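Local coordinates for amphoterin-induced protein 1 (Mus musculus, PDB 2XOT) that promotes the growth and bundling of neurites as a homodimeric neuronal adhesion protein whose extracellular part joins leucine-rich repeats to an immunoglobulin domain, at residues Asn146-Phe151 with Leu168-Asn173; Val125-Asn130 with Arg150-Leu155; Thr263-Cys268 with Asn300-Phe305; Val278-Ser283 with Thr317-Gly322. All blocks are in the same frame, centred on the assembly; numbering follows the deposited sequence.

In the fold
The four contacts fall into two pairs, one in each domain of the chain. Contacts 1 and 2 lie in neighbouring leucine-rich repeats, with centres about 9 Å apart; they share R150 and F151 and touch directly, I148 CD1 lying 3.5 Å from V127 CG2. Contacts 3 and 4 belong to the immunoglobulin domain, their centres about 12 Å apart, and a disulfide between C268 and C318 ties one to the other. Between the pairs there is no touch: contacts 2 and 3 stay about 15 Å apart at their nearest atoms. D169 and S172, in contact 1, also meet the second subunit, in keeping with dimerisation through the repeats.

Contact 1 (Asn146-Phe151 with Leu168-Asn173); sequences NQISRF and LDLSSN
A single side-chain oxygen, OD1 of N173, is thrust among the backbone amides of the preceding repeat, where it meets N146 and I148. The bond from I148 N to N173 OD1 is 3.0 Å long and nearly straight at 164°, its donor tilted moderately from the carbonyl plane of the amide. N146 N adds a weak bond to the same N173 oxygen. At its other end the N173 amide turns back on its own loop, ND2 giving a weak bond to L170 O, and it also donates to L143 O, so both ends of the flat group are engaged and its rotation is fixed.

Beside this polar grip lies an apolar patch. L170 spreads its two methyls: CD2 meets I148 CD1 at 3.9 Å, while CD1 reaches F151 CE1 at 3.5 Å, and the leucine crosses each of these side chains at about a right angle. The ring gets there because F151 CG stands opposite the backbone N (chi1 -175°), which carries CE1 inward to the leucine. An alanine in place of N173 would remove the amide and would probably leave I148 N without its acceptor and L143 O without its donor.

This is the asparagine position of a leucine-rich repeat. The chemistry implies that buried backbone groups of two consecutive coils are satisfied by one side chain, while leucine, isoleucine and phenylalanine fill the apolar core alongside.

Contact 2 (Val125-Asn130 with Arg150-Leu155); sequences VVVDRN and RFPVEL
V127 and P152 form the close-packed part of this contact, CB to CB at 4.1 Å, with V127 CG1 equally near the proline CB. L155 extends the patch inward: its CD2 lies 4.0 Å from R129 CD, so the arginine contributes its aliphatic stem to the apolar surface. That stem also runs obliquely across E154, CG against CB, after which a bend at chi2 (62°) carries the guanidinium past the backbone carbonyl E154 O, which lies at its edge. The charged end is held by N160 O and by a salt bridge to E133. With an alanine replacing R129, E133 is likely to lose its charged mate and the side of L155 its cover.

Toward R150 the two segments draw apart and water fills the interval. One water joins V127 N to R150 O, 2.7 Å from the latter; another links V125 O with R150 N, and a third accepts from R150 NE and donates weakly to V127 O. The R150 guanidinium itself is turned along its own segment to E154, NH2 meeting OE1 at 2.5 Å in a salt bridge.

Apolar packing and bridging water thus join equivalent parts of LRR 4 and LRR 5, in the coil-upon-coil stacking typical of the leucine-rich repeat solenoid.

Contact 3 (Thr263-Cys268 with Asn300-Phe305); sequences TLTIRC and NGDLFF
L264 and F305 pair across two antiparallel strands of the immunoglobulin domain, which belongs to the I-set family. Strands 264-266 and 302-305 run at 165° to each other, and four backbone bonds of 2.8 Å, each between a nitrogen and an oxygen, join L264 to F305 and I266 to L303 in both directions. The side chains of these two pairs share the face of the sheet that packs on strand 326-336, where L264 rests on L333 and I266 on V331.

F305 can be followed outward. Its CB sits 3.8 Å from L264 O and close to L264 CB, and CG stays near the same carbonyl. With CG beside the backbone N and anti to the carbonyl carbon (chi1 -51°), the ring leans along the leucine: CD2 meets L264 CB at 3.9 Å, and L264 O lies at that edge of the ring, near its plane. CE2 beyond it comes within 4.2 Å of I266 CD1, and the ring packs on L333 of strand 326-336.

On the other face F304 reaches across to T263 and T265. F304 CG, anti to the backbone N (chi1 -175°), swings the ring over so that CD1 comes within 3.3 Å of T265 OG1, which lies in the ring plane at its edge; CE1 and CZ touch T263 CG2. Farther along, T265 CG2 packs on D302 CB.

Where the regular bonding stops, one water continues it. It accepts from C268 N at 2.7 Å and donates to D302 OD1, with a weak bond to G301 O.

Contact 4 (Val278-Ser283 with Thr317-Gly322); sequences VWVSPS and TCYAMG
The disulfide-and-tryptophan core of the immunoglobulin domain is built here, by W279 lying against C318. The cysteine CB stands 3.6 Å from the centroid of the six-membered ring of the W279 indole, just 2° off the ring normal, a CH-pi contact over the face. C318 SG continues over the five-membered ring, 4.2 Å from its centroid. It arrives there because SG is trans to the backbone N (chi1 -177°), and it goes on to the disulfide with C268. The indole NE1 bonds to G301 O, which fixes the turn of the ring.

In the immunoglobulin fold this tryptophan and the paired cysteines fill the space between the two sheets of the sandwich. The backbone frame is an antiparallel pairing, strands 278-280 and 317-321 inclined at 157°, in which V278 bonds Y319 and V280 bonds T317, each in both directions; the shortest link is Y319 N to V278 O at 2.7 Å.

The reverse face of the sheet carries V278, V280, T317 and Y319. V280 CG2 meets the edge of the Y319 ring, 3.5 Å from CE2, while T317 CG2 lies over one face of that ring. M321, bent at chi2 and chi3, curls its CE back to V278 CG2 at 3.5 Å.

Contact 1 (Asn146-Phe151 with Leu168-Asn173)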
loop_
_atom_site.group_PDB
_atom_site.type_symbol
_atom_site.label_atom_id
_atom_site.label_comp_id
_atom_site.label_asym_id
_atom_site.label_seq_id
_atom_site.Cartn_x
_atom_site.Cartn_y
_atom_site.Cartn_z
ATOM N N ASN B 146 -12.617 -16.164 15.186
ATOM C CA ASN B 146 -12.004 -17.442 15.553
ATOM C C ASN B 146 -12.603 -17.920 16.893
ATOM O O ASN B 146 -13.650 -17.439 17.283
ATOM C CB ASN B 146 -10.487 -17.294 15.593
ATOM C CG ASN B 146 -9.883 -17.232 14.210
ATOM O OD1 ASN B 146 -9.538 -16.155 13.698
ATOM N ND2 ASN B 146 -9.741 -18.392 13.594
ATOM N N GLN B 147 -11.988 -18.878 17.584
ATOM C CA GLN B 147 -12.510 -19.343 18.874
ATOM C C GLN B 147 -11.484 -19.094 19.984
ATOM O O GLN B 147 -11.305 -19.927 20.876
ATOM C CB GLN B 147 -12.846 -20.838 18.803
ATOM C CG GLN B 147 -13.881 -21.206 17.746
ATOM C CD GLN B 147 -15.298 -20.853 18.176
ATOM O OE1 GLN B 147 -15.871 -19.868 17.706
ATOM N NE2 GLN B 147 -15.866 -21.645 19.088
ATOM N N ILE B 148 -10.834 -17.936 19.927
ATOM C CA ILE B 148 -9.756 -17.589 20.838
ATOM C C ILE B 148 -10.315 -17.167 22.198
ATOM O O ILE B 148 -11.148 -16.284 22.262
ATOM C CB ILE B 148 -8.855 -16.462 20.243
ATOM C CG1 ILE B 148 -8.301 -16.875 18.861
ATOM C CG2 ILE B 148 -7.711 -16.132 21.189
ATOM C CD1 ILE B 148 -7.573 -15.762 18.094
ATOM N N SER B 149 -9.828 -17.805 23.272
ATOM C CA SER B 149 -10.292 -17.572 24.654
ATOM C C SER B 149 -9.247 -16.887 25.552
ATOM O O SER B 149 -9.631 -16.226 26.544
ATOM C CB SER B 149 -10.783 -18.891 25.296
ATOM O OG SER B 149 -9.686 -19.737 25.620
ATOM N N ARG B 150 -7.953 -17.009 25.214
ATOM C CA ARG B 150 -6.891 -16.258 25.897
ATOM C C ARG B 150 -6.337 -15.098 25.073
ATOM O O ARG B 150 -5.815 -15.282 23.959
ATOM C CB ARG B 150 -5.709 -17.148 26.301
ATOM C CG ARG B 150 -4.791 -16.421 27.284
ATOM C CD ARG B 150 -3.485 -17.138 27.598
ATOM N NE ARG B 150 -2.483 -16.804 26.610
ATOM C CZ ARG B 150 -1.528 -15.893 26.759
ATOM N NH1 ARG B 150 -1.387 -15.172 27.859
ATOM N NH2 ARG B 150 -0.695 -15.718 25.774
ATOM N N PHE B 151 -6.399 -13.896 25.652
ATOM C CA PHE B 151 -5.817 -12.723 25.017
ATOM C C PHE B 151 -4.308 -12.914 24.882
ATOM O O PHE B 151 -3.625 -13.117 25.878
ATOM C CB PHE B 151 -6.096 -11.448 25.815
ATOM C CG PHE B 151 -5.606 -10.209 25.136
ATOM C CD1 PHE B 151 -6.386 -9.566 24.193
ATOM C CD2 PHE B 151 -4.359 -9.676 25.441
ATOM C CE1 PHE B 151 -5.938 -8.428 23.562
ATOM C CE2 PHE B 151 -3.906 -8.532 24.798
ATOM C CZ PHE B 151 -4.693 -7.919 23.857
ATOM N N LEU B 168 -4.541 -4.966 15.872
ATOM C CA LEU B 168 -4.737 -6.334 16.301
ATOM C C LEU B 168 -6.243 -6.527 16.531
ATOM O O LEU B 168 -6.811 -6.040 17.514
ATOM C CB LEU B 168 -3.953 -6.593 17.581
ATOM C CG LEU B 168 -4.132 -7.965 18.226
ATOM C CD1 LEU B 168 -3.741 -9.072 17.243
ATOM C CD2 LEU B 168 -3.337 -8.079 19.502
ATOM N N ASP B 169 -6.886 -7.230 15.607
ATOM C CA ASP B 169 -8.338 -7.423 15.642
ATOM C C ASP B 169 -8.649 -8.780 16.253
ATOM O O ASP B 169 -8.405 -9.821 15.644
ATOM C CB ASP B 169 -8.905 -7.310 14.232
ATOM C CG ASP B 169 -10.408 -7.372 14.197
ATOM O OD1 ASP B 169 -11.056 -7.395 15.268
ATOM O OD2 ASP B 169 -10.936 -7.416 13.077
ATOM N N LEU B 170 -9.147 -8.750 17.483
ATOM C CA LEU B 170 -9.544 -9.947 18.206
ATOM C C LEU B 170 -11.059 -9.945 18.441
ATOM O O LEU B 170 -11.563 -10.610 19.345
ATOM C CB LEU B 170 -8.762 -10.048 19.523
ATOM C CG LEU B 170 -7.290 -10.508 19.353
ATOM C CD1 LEU B 170 -6.392 -10.135 20.550
ATOM C CD2 LEU B 170 -7.248 -12.006 19.155
ATOM N N SER B 171 -11.788 -9.228 17.598
ATOM C CA SER B 171 -13.242 -9.153 17.747
ATOM C C SER B 171 -13.873 -10.492 17.381
ATOM O O SER B 171 -13.299 -11.278 16.647
ATOM C CB SER B 171 -13.826 -8.010 16.890
ATOM O OG SER B 171 -13.567 -8.176 15.505
ATOM N N SER B 172 -15.069 -10.732 17.892
ATOM C CA SER B 172 -15.832 -11.931 17.565
ATOM C C SER B 172 -15.010 -13.180 17.844
ATOM O O SER B 172 -14.840 -14.029 16.968
ATOM C CB SER B 172 -16.327 -11.885 16.119
ATOM O OG SER B 172 -17.195 -10.782 15.931
ATOM N N ASN B 173 -14.476 -13.259 19.063
ATOM C CA ASN B 173 -13.798 -14.465 19.559
ATOM C C ASN B 173 -14.470 -14.947 20.844
ATOM O O ASN B 173 -15.679 -14.746 21.011
ATOM C CB ASN B 173 -12.304 -14.180 19.726
ATOM C CG ASN B 173 -11.523 -14.456 18.457
ATOM O OD1 ASN B 173 -11.275 -15.623 18.097
ATOM N ND2 ASN B 173 -11.117 -13.396 17.775
#

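Contact 2 (Val125-Asn130 with Arg150-Leu155)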
loop_
_atom_site.group_PDB
_atom_site.type_symbol
_atom_site.label_atom_id
_atom_site.label_comp_id
_atom_site.label_asym_id
_atom_site.label_seq_id
_atom_site.Cartn_x
_atom_site.Cartn_y
_atom_site.Cartn_z
ATOM N N VAL B 125 -7.949 -21.569 17.933
ATOM C CA VAL B 125 -8.326 -21.625 19.334
ATOM C C VAL B 125 -7.260 -20.983 20.215
ATOM O O VAL B 125 -7.577 -20.355 21.217
ATOM C CB VAL B 125 -8.604 -23.099 19.792
ATOM C CG1 VAL B 125 -8.551 -23.195 21.282
ATOM C CG2 VAL B 125 -9.964 -23.595 19.255
ATOM N N VAL B 126 -6.009 -21.121 19.833
ATOM C CA VAL B 126 -4.890 -20.693 20.671
ATOM C C VAL B 126 -3.843 -20.021 19.820
ATOM O O VAL B 126 -3.421 -20.581 18.803
ATOM C CB VAL B 126 -4.242 -21.923 21.378
ATOM C CG1 VAL B 126 -2.884 -21.569 21.957
ATOM C CG2 VAL B 126 -5.154 -22.447 22.440
ATOM N N VAL B 127 -3.430 -18.817 20.236
ATOM C CA VAL B 127 -2.419 -18.029 19.526
ATOM C C VAL B 127 -1.063 -18.174 20.220
ATOM O O VAL B 127 -0.898 -17.728 21.353
ATOM C CB VAL B 127 -2.813 -16.511 19.479
ATOM C CG1 VAL B 127 -1.792 -15.696 18.638
ATOM C CG2 VAL B 127 -4.222 -16.337 18.917
ATOM N N ASP B 128 -0.106 -18.833 19.564
ATOM C CA ASP B 128 1.253 -18.978 20.107
ATOM C C ASP B 128 2.061 -17.757 19.696
ATOM O O ASP B 128 2.217 -17.515 18.523
ATOM C CB ASP B 128 1.918 -20.263 19.561
ATOM C CG ASP B 128 3.331 -20.491 20.112
ATOM O OD1 ASP B 128 3.977 -19.523 20.593
ATOM O OD2 ASP B 128 3.797 -21.656 20.068
ATOM N N ARG B 129 2.582 -17.007 20.657
ATOM C CA ARG B 129 3.459 -15.846 20.366
ATOM C C ARG B 129 4.572 -16.133 19.361
ATOM O O ARG B 129 4.965 -15.244 18.579
ATOM C CB ARG B 129 4.119 -15.336 21.635
ATOM C CG ARG B 129 5.255 -14.332 21.395
ATOM C CD ARG B 129 4.743 -13.049 20.688
ATOM N NE ARG B 129 5.816 -12.098 20.391
ATOM C CZ ARG B 129 6.690 -12.219 19.388
ATOM N NH1 ARG B 129 6.650 -13.259 18.568
ATOM N NH2 ARG B 129 7.647 -11.307 19.214
ATOM N N ASN B 130 5.103 -17.352 19.395
ATOM C CA ASN B 130 6.208 -17.709 18.524
ATOM C C ASN B 130 5.812 -17.916 17.064
ATOM O O ASN B 130 6.673 -17.945 16.204
ATOM C CB ASN B 130 6.937 -18.953 19.056
ATOM C CG ASN B 130 7.738 -18.667 20.322
ATOM O OD1 ASN B 130 7.914 -19.556 21.158
ATOM N ND2 ASN B 130 8.223 -17.420 20.471
ATOM N N ARG B 150 -7.953 -17.009 25.214
ATOM C CA ARG B 150 -6.891 -16.258 25.897
ATOM C C ARG B 150 -6.337 -15.098 25.073
ATOM O O ARG B 150 -5.815 -15.282 23.959
ATOM C CB ARG B 150 -5.709 -17.148 26.301
ATOM C CG ARG B 150 -4.791 -16.421 27.284
ATOM C CD ARG B 150 -3.485 -17.138 27.598
ATOM N NE ARG B 150 -2.483 -16.804 26.610
ATOM C CZ ARG B 150 -1.528 -15.893 26.759
ATOM N NH1 ARG B 150 -1.387 -15.172 27.859
ATOM N NH2 ARG B 150 -0.695 -15.718 25.774
ATOM N N PHE B 151 -6.399 -13.896 25.652
ATOM C CA PHE B 151 -5.817 -12.723 25.017
ATOM C C PHE B 151 -4.308 -12.914 24.882
ATOM O O PHE B 151 -3.625 -13.117 25.878
ATOM C CB PHE B 151 -6.096 -11.448 25.815
ATOM C CG PHE B 151 -5.606 -10.209 25.136
ATOM C CD1 PHE B 151 -6.386 -9.566 24.193
ATOM C CD2 PHE B 151 -4.359 -9.676 25.441
ATOM C CE1 PHE B 151 -5.938 -8.428 23.562
ATOM C CE2 PHE B 151 -3.906 -8.532 24.798
ATOM C CZ PHE B 151 -4.693 -7.919 23.857
ATOM N N PRO B 152 -3.784 -12.852 23.649
ATOM C CA PRO B 152 -2.330 -12.965 23.401
ATOM C C PRO B 152 -1.524 -11.714 23.763
ATOM O O PRO B 152 -1.002 -11.031 22.886
ATOM C CB PRO B 152 -2.262 -13.252 21.904
ATOM C CG PRO B 152 -3.509 -12.685 21.342
ATOM C CD PRO B 152 -4.557 -12.731 22.403
ATOM N N VAL B 153 -1.391 -11.441 25.056
ATOM C CA VAL B 153 -0.794 -10.196 25.514
ATOM C C VAL B 153 0.668 -10.053 25.080
ATOM O O VAL B 153 1.172 -8.946 24.947
ATOM C CB VAL B 153 -0.926 -10.042 27.048
ATOM C CG1 VAL B 153 0.035 -11.000 27.777
ATOM C CG2 VAL B 153 -0.706 -8.571 27.463
ATOM N N GLU B 154 1.329 -11.174 24.803
ATOM C CA GLU B 154 2.736 -11.156 24.406
ATOM C C GLU B 154 2.966 -10.519 23.038
ATOM O O GLU B 154 4.089 -10.121 22.731
ATOM C CB GLU B 154 3.332 -12.574 24.400
ATOM C CG GLU B 154 3.337 -13.277 25.761
ATOM C CD GLU B 154 1.959 -13.776 26.188
ATOM O OE1 GLU B 154 1.081 -13.980 25.315
ATOM O OE2 GLU B 154 1.738 -13.936 27.393
ATOM N N LEU B 155 1.930 -10.429 22.208
ATOM C CA LEU B 155 2.064 -9.736 20.920
ATOM C C LEU B 155 2.398 -8.254 21.099
ATOM O O LEU B 155 3.122 -7.676 20.280
ATOM C CB LEU B 155 0.796 -9.883 20.072
ATOM C CG LEU B 155 0.570 -11.274 19.470
ATOM C CD1 LEU B 155 -0.784 -11.372 18.758
ATOM C CD2 LEU B 155 1.725 -11.622 18.523
HETATM O O HOH W 1 -7.148 -19.244 23.319
HETATM O O HOH W 2 -2.741 -18.531 24.084
HETATM O O HOH W 3 -4.707 -17.484 22.907
#

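Contact 3 (Thr263-Cys268 with Asn300-Phe305)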
loop_
_atom_site.group_PDB
_atom_site.type_symbol
_atom_site.label_atom_id
_atom_site.label_comp_id
_atom_site.label_asym_id
_atom_site.label_seq_id
_atom_site.Cartn_x
_atom_site.Cartn_y
_atom_site.Cartn_z
ATOM N N THR B 263 14.328 13.815 37.540
ATOM C CA THR B 263 14.468 13.778 36.103
ATOM C C THR B 263 13.249 13.026 35.596
ATOM O O THR B 263 12.951 11.944 36.080
ATOM C CB THR B 263 15.781 13.108 35.693
ATOM O OG1 THR B 263 16.879 13.945 36.102
ATOM C CG2 THR B 263 15.832 12.900 34.187
ATOM N N LEU B 264 12.536 13.623 34.640
ATOM C CA LEU B 264 11.187 13.197 34.271
ATOM C C LEU B 264 11.017 13.296 32.754
ATOM O O LEU B 264 11.391 14.302 32.163
ATOM C CB LEU B 264 10.171 14.140 34.951
ATOM C CG LEU B 264 8.758 13.670 35.320
ATOM C CD1 LEU B 264 7.818 14.864 35.440
ATOM C CD2 LEU B 264 8.208 12.691 34.332
ATOM N N THR B 265 10.458 12.249 32.139
ATOM C CA THR B 265 10.040 12.281 30.736
ATOM C C THR B 265 8.532 12.070 30.642
ATOM O O THR B 265 8.003 11.092 31.190
ATOM C CB THR B 265 10.745 11.198 29.897
ATOM O OG1 THR B 265 12.163 11.374 29.977
ATOM C CG2 THR B 265 10.320 11.275 28.421
ATOM N N ILE B 266 7.849 12.981 29.944
ATOM C CA ILE B 266 6.411 12.853 29.685
ATOM C C ILE B 266 6.104 12.729 28.188
ATOM O O ILE B 266 6.397 13.627 27.406
ATOM C CB ILE B 266 5.599 14.033 30.258
ATOM C CG1 ILE B 266 5.878 14.159 31.768
ATOM C CG2 ILE B 266 4.108 13.801 29.926
ATOM C CD1 ILE B 266 5.031 15.152 32.533
ATOM N N ARG B 267 5.519 11.600 27.809
ATOM C CA ARG B 267 5.125 11.342 26.428
ATOM C C ARG B 267 3.896 12.154 26.002
ATOM O O ARG B 267 3.000 12.406 26.798
ATOM C CB ARG B 267 4.804 9.856 26.251
ATOM C CG ARG B 267 6.018 8.948 26.283
ATOM C CD ARG B 267 5.639 7.528 25.911
ATOM N NE ARG B 267 5.230 7.447 24.505
ATOM C CZ ARG B 267 3.970 7.383 24.064
ATOM N NH1 ARG B 267 2.933 7.382 24.906
ATOM N NH2 ARG B 267 3.747 7.326 22.760
ATOM N N CYS B 268 3.881 12.570 24.741
ATOM C CA CYS B 268 2.677 13.071 24.113
ATOM C C CYS B 268 2.054 11.841 23.468
ATOM O O CYS B 268 2.481 11.417 22.399
ATOM C CB CYS B 268 3.026 14.126 23.074
ATOM S SG CYS B 268 1.664 14.762 22.125
ATOM N N ASN B 300 12.948 13.610 21.202
ATOM C CA ASN B 300 12.110 12.787 20.332
ATOM C C ASN B 300 10.848 13.622 20.129
ATOM O O ASN B 300 10.915 14.654 19.456
ATOM C CB ASN B 300 11.830 11.415 20.946
ATOM N N GLY B 301 9.727 13.248 20.720
ATOM C CA GLY B 301 8.598 14.192 20.826
ATOM C C GLY B 301 8.103 14.325 22.257
ATOM O O GLY B 301 6.989 14.804 22.494
ATOM N N ASP B 302 8.951 13.906 23.198
ATOM C CA ASP B 302 8.607 13.806 24.612
ATOM C C ASP B 302 9.068 15.025 25.384
ATOM O O ASP B 302 10.124 15.587 25.095
ATOM C CB ASP B 302 9.287 12.583 25.226
ATOM C CG ASP B 302 8.921 11.283 24.526
ATOM O OD1 ASP B 302 7.795 11.151 24.018
ATOM O OD2 ASP B 302 9.779 10.386 24.484
ATOM N N LEU B 303 8.278 15.427 26.365
ATOM C CA LEU B 303 8.657 16.494 27.286
ATOM C C LEU B 303 9.728 15.960 28.270
ATOM O O LEU B 303 9.525 14.913 28.905
ATOM C CB LEU B 303 7.403 16.970 28.023
ATOM C CG LEU B 303 7.383 18.362 28.652
ATOM C CD1 LEU B 303 7.642 19.458 27.623
ATOM C CD2 LEU B 303 6.052 18.565 29.339
ATOM N N PHE B 304 10.858 16.660 28.394
ATOM C CA PHE B 304 11.962 16.207 29.259
ATOM C C PHE B 304 12.388 17.242 30.309
ATOM O O PHE B 304 12.723 18.377 29.972
ATOM C CB PHE B 304 13.172 15.817 28.424
ATOM C CG PHE B 304 14.300 15.242 29.232
ATOM C CD1 PHE B 304 14.159 14.016 29.863
ATOM C CD2 PHE B 304 15.502 15.925 29.362
ATOM C CE1 PHE B 304 15.204 13.472 30.618
ATOM C CE2 PHE B 304 16.555 15.380 30.112
ATOM C CZ PHE B 304 16.402 14.167 30.741
ATOM N N PHE B 305 12.362 16.820 31.575
ATOM C CA PHE B 305 12.900 17.589 32.705
ATOM C C PHE B 305 14.144 16.869 33.241
ATOM O O PHE B 305 14.035 15.781 33.785
ATOM C CB PHE B 305 11.865 17.705 33.831
ATOM C CG PHE B 305 10.513 18.203 33.389
ATOM C CD1 PHE B 305 10.167 19.538 33.532
ATOM C CD2 PHE B 305 9.579 17.333 32.834
ATOM C CE1 PHE B 305 8.915 20.001 33.128
ATOM C CE2 PHE B 305 8.331 17.796 32.435
ATOM C CZ PHE B 305 8.007 19.129 32.588
HETATM O O HOH W 4 5.922 12.348 22.924
#

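Contact 4 (Val278-Ser283 with Thr317-Gly322)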
loop_
_atom_site.group_PDB
_atom_site.type_symbol
_atom_site.label_atom_id
_atom_site.label_comp_id
_atom_site.label_asym_id
_atom_site.label_seq_id
_atom_site.Cartn_x
_atom_site.Cartn_y
_atom_site.Cartn_z
ATOM N N VAL B 278 4.016 19.482 19.067
ATOM C CA VAL B 278 4.426 20.812 19.519
ATOM C C VAL B 278 3.956 20.970 20.955
ATOM O O VAL B 278 2.738 20.891 21.239
ATOM C CB VAL B 278 3.783 21.937 18.662
ATOM C CG1 VAL B 278 4.219 23.333 19.161
ATOM C CG2 VAL B 278 4.119 21.737 17.170
ATOM N N TRP B 279 4.910 21.188 21.858
ATOM C CA TRP B 279 4.615 21.382 23.275
ATOM C C TRP B 279 4.669 22.862 23.637
ATOM O O TRP B 279 5.559 23.592 23.180
ATOM C CB TRP B 279 5.646 20.674 24.131
ATOM C CG TRP B 279 5.501 19.210 24.217
ATOM C CD1 TRP B 279 6.173 18.269 23.493
ATOM C CD2 TRP B 279 4.700 18.503 25.153
ATOM N NE1 TRP B 279 5.822 17.011 23.920
ATOM C CE2 TRP B 279 4.916 17.132 24.937
ATOM C CE3 TRP B 279 3.820 18.898 26.159
ATOM C CZ2 TRP B 279 4.256 16.152 25.666
ATOM C CZ3 TRP B 279 3.175 17.929 26.888
ATOM C CH2 TRP B 279 3.390 16.575 26.635
ATOM N N VAL B 280 3.719 23.266 24.467
ATOM C CA VAL B 280 3.575 24.625 24.960
ATOM C C VAL B 280 3.531 24.525 26.490
ATOM O O VAL B 280 2.970 23.546 27.034
ATOM C CB VAL B 280 2.261 25.269 24.440
ATOM C CG1 VAL B 280 2.117 26.714 24.931
ATOM C CG2 VAL B 280 2.194 25.205 22.917
ATOM N N SER B 281 4.088 25.540 27.168
ATOM C CA SER B 281 4.318 25.522 28.608
ATOM C C SER B 281 3.195 26.217 29.375
ATOM O O SER B 281 2.374 26.898 28.779
ATOM C CB SER B 281 5.654 26.215 28.918
ATOM O OG SER B 281 5.472 27.618 29.033
ATOM N N PRO B 282 3.156 26.058 30.708
ATOM C CA PRO B 282 2.118 26.714 31.506
ATOM C C PRO B 282 2.065 28.222 31.283
ATOM O O PRO B 282 0.993 28.825 31.401
ATOM C CB PRO B 282 2.528 26.389 32.940
ATOM C CG PRO B 282 3.325 25.145 32.822
ATOM C CD PRO B 282 4.053 25.248 31.549
ATOM N N SER B 283 3.210 28.817 30.948
ATOM C CA SER B 283 3.284 30.237 30.600
ATOM C C SER B 283 2.896 30.512 29.139
ATOM O O SER B 283 3.079 31.635 28.650
ATOM C CB SER B 283 4.704 30.748 30.822
ATOM O OG SER B 283 5.518 30.411 29.715
ATOM N N THR B 317 0.816 21.480 27.368
ATOM C CA THR B 317 -0.064 21.015 26.304
ATOM C C THR B 317 0.748 20.576 25.107
ATOM O O THR B 317 1.654 21.287 24.656
ATOM C CB THR B 317 -1.031 22.121 25.929
ATOM O OG1 THR B 317 -1.622 22.597 27.130
ATOM C CG2 THR B 317 -2.135 21.627 24.970
ATOM N N CYS B 318 0.445 19.380 24.619
ATOM C CA CYS B 318 0.986 18.880 23.370
ATOM C C CYS B 318 -0.076 18.997 22.291
ATOM O O CYS B 318 -1.132 18.377 22.379
ATOM C CB CYS B 318 1.380 17.411 23.493
ATOM S SG CYS B 318 2.130 16.754 22.014
ATOM N N TYR B 319 0.232 19.781 21.264
ATOM C CA TYR B 319 -0.561 19.846 20.043
ATOM C C TYR B 319 0.044 18.907 19.030
ATOM O O TYR B 319 1.195 19.076 18.620
ATOM C CB TYR B 319 -0.564 21.277 19.522
ATOM C CG TYR B 319 -1.171 22.235 20.491
ATOM C CD1 TYR B 319 -2.533 22.302 20.649
ATOM C CD2 TYR B 319 -0.385 23.085 21.254
ATOM C CE1 TYR B 319 -3.102 23.181 21.533
ATOM C CE2 TYR B 319 -0.959 23.978 22.139
ATOM C CZ TYR B 319 -2.309 24.010 22.276
ATOM O OH TYR B 319 -2.905 24.890 23.153
ATOM N N ALA B 320 -0.713 17.884 18.659
ATOM C CA ALA B 320 -0.252 16.899 17.704
ATOM C C ALA B 320 -0.958 17.123 16.366
ATOM O O ALA B 320 -2.184 17.245 16.303
ATOM C CB ALA B 320 -0.508 15.459 18.234
ATOM N N MET B 321 -0.174 17.153 15.297
ATOM C CA MET B 321 -0.714 17.422 13.971
ATOM C C MET B 321 -0.489 16.253 13.020
ATOM O O MET B 321 0.640 15.834 12.796
ATOM C CB MET B 321 -0.122 18.722 13.413
ATOM C CG MET B 321 -0.891 19.989 13.859
ATOM S SD MET B 321 -0.725 20.515 15.594
ATOM C CE MET B 321 1.039 20.814 15.705
ATOM N N GLY B 322 -1.594 15.713 12.497
ATOM C CA GLY B 322 -1.556 14.661 11.483
ATOM C C GLY B 322 -2.244 15.110 10.209
ATOM O O GLY B 322 -2.842 16.199 10.142
#